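Local coordinates for putative uncharacterized protein (Lodderomyces elongisporus, PDB 4IVF) that probably acts as a glutathione transferase of the Ure2p-like group, each subunit binding two glutathione molecules side by side, at residues L10-T15 against G56-I61. Numbering follows the deposited sequence.
Sequences LYTAPT and GRIPTI. With GSH (glutathione), chain U; GSH (glutathione), chain T.
Tyr11 and Thr60 form an antiparallel hydrogen-bonded pair joining strands 8-12 and 60-63 of the thioredoxin-like sheet: Tyr11 N meets Thr60 O at 2.8 Å, almost in line with the carbonyl, and Thr60 N reaches a lone pair of Tyr11 O at 3.1 Å. The same Tyr11 O accepts a CA-H...O contact from Pro59 CA. The edge of the Tyr11 ring lies against Thr60 O, whereas the Thr60 hydroxyl bonds to Ser76.

Apolar contacts flank this pairing. On the sheet face turned to helices 16-27 and 78-89, Leu10 CD1 touches Ile61 CG2 at 3.8 Å and Pro59 CB. Just before strand 60-63, Ile58 CB points toward residues 10-15; with CG1 between backbone N and carbonyl carbon (chi1 59°), CD1 ends 3.8 Å from Ala13 CB. Separately, it makes van der Waals contact with Thr15 OG1 (3.5 Å), which donates to Ala13 O from above its carbonyl plane.

Polar bonds hold glutathione. Ahead of the cis peptide to Pro59, the hallmark of this fold, Ile58 N donates to O2 of the chain U molecule (2.9 Å) and Ile58 O accepts from its N2, gripping the cysteinyl backbone like an added strand. Arg57, salt-bridged to Glu117 of the second subunit, spans both tripeptides through bent bonds: NE binds chain U O31, chain U OE1 covers one guanidinium face, and NH2 binds chain T OE1 at the edge. The neighbouring strand pairing holds Ile58 beside Thr15, whose OG1 lies 3.3 Å from chain U SG2, placing backbone anchor and thiol neighbour together.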
loop_
_atom_site.group_PDB
_atom_site.type_symbol
_atom_site.label_atom_id
_atom_site.label_comp_id
_atom_site.label_asym_id
_atom_site.label_seq_id
_atom_site.Cartn_x
_atom_site.Cartn_y
_atom_site.Cartn_z
ATOM N N LEU F 10 19.990 -1.614 6.220
ATOM C CA LEU F 10 19.013 -2.011 5.218
ATOM C C LEU F 10 19.069 -3.518 4.964
ATOM O O LEU F 10 20.084 -4.039 4.494
ATOM C CB LEU F 10 19.265 -1.257 3.910
ATOM C CG LEU F 10 18.402 -1.672 2.727
ATOM C CD1 LEU F 10 16.916 -1.462 3.031
ATOM C CD2 LEU F 10 18.802 -0.895 1.461
ATOM N N TYR F 11 17.980 -4.208 5.291
ATOM C CA TYR F 11 17.835 -5.624 4.987
ATOM C C TYR F 11 17.145 -5.699 3.636
ATOM O O TYR F 11 16.008 -5.252 3.480
ATOM C CB TYR F 11 17.014 -6.340 6.070
ATOM C CG TYR F 11 17.662 -6.258 7.441
ATOM C CD1 TYR F 11 18.735 -7.069 7.768
ATOM C CD2 TYR F 11 17.218 -5.351 8.399
ATOM C CE1 TYR F 11 19.351 -6.987 9.001
ATOM C CE2 TYR F 11 17.837 -5.269 9.650
ATOM C CZ TYR F 11 18.894 -6.100 9.942
ATOM O OH TYR F 11 19.523 -6.039 11.166
ATOM N N THR F 12 17.841 -6.233 2.645
ATOM C CA THR F 12 17.329 -6.138 1.295
ATOM C C THR F 12 17.833 -7.246 0.379
ATOM O O THR F 12 18.572 -8.139 0.804
ATOM C CB THR F 12 17.647 -4.754 0.694
ATOM O OG1 THR F 12 16.966 -4.599 -0.559
ATOM C CG2 THR F 12 19.148 -4.575 0.505
ATOM N N ALA F 13 17.399 -7.176 -0.876
ATOM C CA ALA F 13 17.791 -8.105 -1.929
ATOM C C ALA F 13 17.643 -7.344 -3.247
ATOM O O ALA F 13 16.893 -6.371 -3.315
ATOM C CB ALA F 13 16.885 -9.346 -1.915
ATOM N N PRO F 14 18.341 -7.787 -4.303
ATOM C CA PRO F 14 18.259 -7.048 -5.571
ATOM C C PRO F 14 16.915 -7.264 -6.278
ATOM O O PRO F 14 16.784 -8.142 -7.127
ATOM C CB PRO F 14 19.420 -7.623 -6.387
ATOM C CG PRO F 14 19.655 -8.971 -5.806
ATOM C CD PRO F 14 19.290 -8.912 -4.366
ATOM N N THR F 15 15.928 -6.452 -5.909
ATOM C CA THR F 15 14.531 -6.654 -6.293
ATOM C C THR F 15 13.884 -5.265 -6.380
ATOM O O THR F 15 14.401 -4.319 -5.776
ATOM C CB THR F 15 13.777 -7.502 -5.228
ATOM O OG1 THR F 15 13.829 -6.840 -3.961
ATOM C CG2 THR F 15 14.366 -8.929 -5.091
ATOM N N GLY F 56 7.993 -11.473 7.231
ATOM C CA GLY F 56 9.063 -12.282 6.673
ATOM C C GLY F 56 9.390 -11.973 5.225
ATOM O O GLY F 56 9.543 -12.883 4.405
ATOM N N ARG F 57 9.486 -10.681 4.911
ATOM C CA ARG F 57 9.885 -10.228 3.584
ATOM C C ARG F 57 10.823 -9.032 3.687
ATOM O O ARG F 57 10.858 -8.348 4.700
ATOM C CB ARG F 57 8.662 -9.840 2.756
ATOM C CG ARG F 57 7.606 -10.927 2.653
ATOM C CD ARG F 57 6.501 -10.484 1.726
ATOM N NE ARG F 57 6.613 -11.094 0.411
ATOM C CZ ARG F 57 5.706 -10.965 -0.551
ATOM N NH1 ARG F 57 4.613 -10.232 -0.347
ATOM N NH2 ARG F 57 5.901 -11.565 -1.719
ATOM N N ILE F 58 11.595 -8.787 2.638
ATOM C CA ILE F 58 12.429 -7.602 2.586
ATOM C C ILE F 58 11.675 -6.595 1.720
ATOM O O ILE F 58 10.799 -6.989 0.953
ATOM C CB ILE F 58 13.849 -7.932 2.025
ATOM C CG1 ILE F 58 13.754 -8.515 0.609
ATOM C CG2 ILE F 58 14.632 -8.861 3.009
ATOM C CD1 ILE F 58 13.933 -7.483 -0.503
ATOM N N PRO F 59 12.006 -5.297 1.827
ATOM C CA PRO F 59 13.045 -4.749 2.695
ATOM C C PRO F 59 12.531 -4.389 4.076
ATOM O O PRO F 59 11.325 -4.311 4.323
ATOM C CB PRO F 59 13.462 -3.484 1.948
ATOM C CG PRO F 59 12.194 -3.010 1.348
ATOM C CD PRO F 59 11.458 -4.258 0.929
ATOM N N THR F 60 13.482 -4.172 4.970
ATOM C CA THR F 60 13.213 -3.765 6.323
ATOM C C THR F 60 14.401 -2.893 6.681
ATOM O O THR F 60 15.525 -3.180 6.259
ATOM C CB THR F 60 13.157 -4.997 7.268
ATOM O OG1 THR F 60 11.993 -5.775 6.965
ATOM C CG2 THR F 60 13.082 -4.565 8.725
ATOM N N ILE F 61 14.168 -1.823 7.431
ATOM C CA ILE F 61 15.279 -1.000 7.899
ATOM C C ILE F 61 15.371 -0.979 9.420
ATOM O O ILE F 61 14.406 -1.283 10.116
ATOM C CB ILE F 61 15.200 0.459 7.380
ATOM C CG1 ILE F 61 13.962 1.152 7.943
ATOM C CG2 ILE F 61 15.202 0.494 5.844
ATOM C CD1 ILE F 61 13.941 2.630 7.693
HETATM N N1 GSH U . 4.510 -5.058 0.431
HETATM C CA1 GSH U . 5.920 -5.295 0.548
HETATM C C1 GSH U . 6.663 -4.038 0.418
HETATM O O11 GSH U . 7.677 -3.823 1.118
HETATM O O12 GSH U . 6.305 -3.166 -0.406
HETATM C CB1 GSH U . 6.371 -6.291 -0.514
HETATM C CG1 GSH U . 7.694 -6.820 -0.123
HETATM C CD1 GSH U . 8.172 -7.975 -0.990
HETATM O OE1 GSH U . 7.491 -8.465 -1.902
HETATM N N2 GSH U . 9.539 -8.549 -0.725
HETATM C CA2 GSH U . 10.000 -9.660 -1.528
HETATM C C2 GSH U . 10.344 -10.800 -0.595
HETATM O O2 GSH U . 10.936 -10.566 0.463
HETATM C CB2 GSH U . 11.186 -9.247 -2.277
HETATM S SG2 GSH U . 10.790 -7.888 -3.340
HETATM N N3 GSH U . 9.983 -12.170 -0.943
HETATM C CA3 GSH U . 10.337 -13.243 -0.033
HETATM C C3 GSH U . 9.182 -14.104 0.290
HETATM O O31 GSH U . 8.005 -13.692 0.178
HETATM O O32 GSH U . 9.395 -15.279 0.693
HETATM N N1 GSH T . 6.087 -14.997 -2.078
HETATM C CA1 GSH T . 6.265 -14.716 -3.482
HETATM C C1 GSH T . 5.410 -15.605 -4.281
HETATM O O11 GSH T . 4.600 -16.370 -3.709
HETATM O O12 GSH T . 5.471 -15.591 -5.530
HETATM C CB1 GSH T . 7.739 -14.796 -3.892
HETATM C CG1 GSH T . 8.036 -13.829 -4.979
HETATM C CD1 GSH T . 8.031 -12.376 -4.502
HETATM O OE1 GSH T . 8.220 -12.082 -3.311
HETATM N N2 GSH T . 7.798 -11.250 -5.480
HETATM C CA2 GSH T . 7.789 -9.873 -5.013
HETATM C C2 GSH T . 6.392 -9.322 -5.099
HETATM O O2 GSH T . 5.634 -9.721 -5.972
HETATM C CB2 GSH T . 8.646 -9.050 -5.863
HETATM S SG2 GSH T . 10.267 -9.725 -5.951
HETATM N N3 GSH T . 5.932 -8.306 -4.168
HETATM C CA3 GSH T . 4.580 -7.802 -4.299
HETATM C C3 GSH T . 4.516 -6.380 -3.908
HETATM O O31 GSH T . 5.512 -5.625 -4.033
HETATM O O32 GSH T . 3.437 -5.934 -3.429
#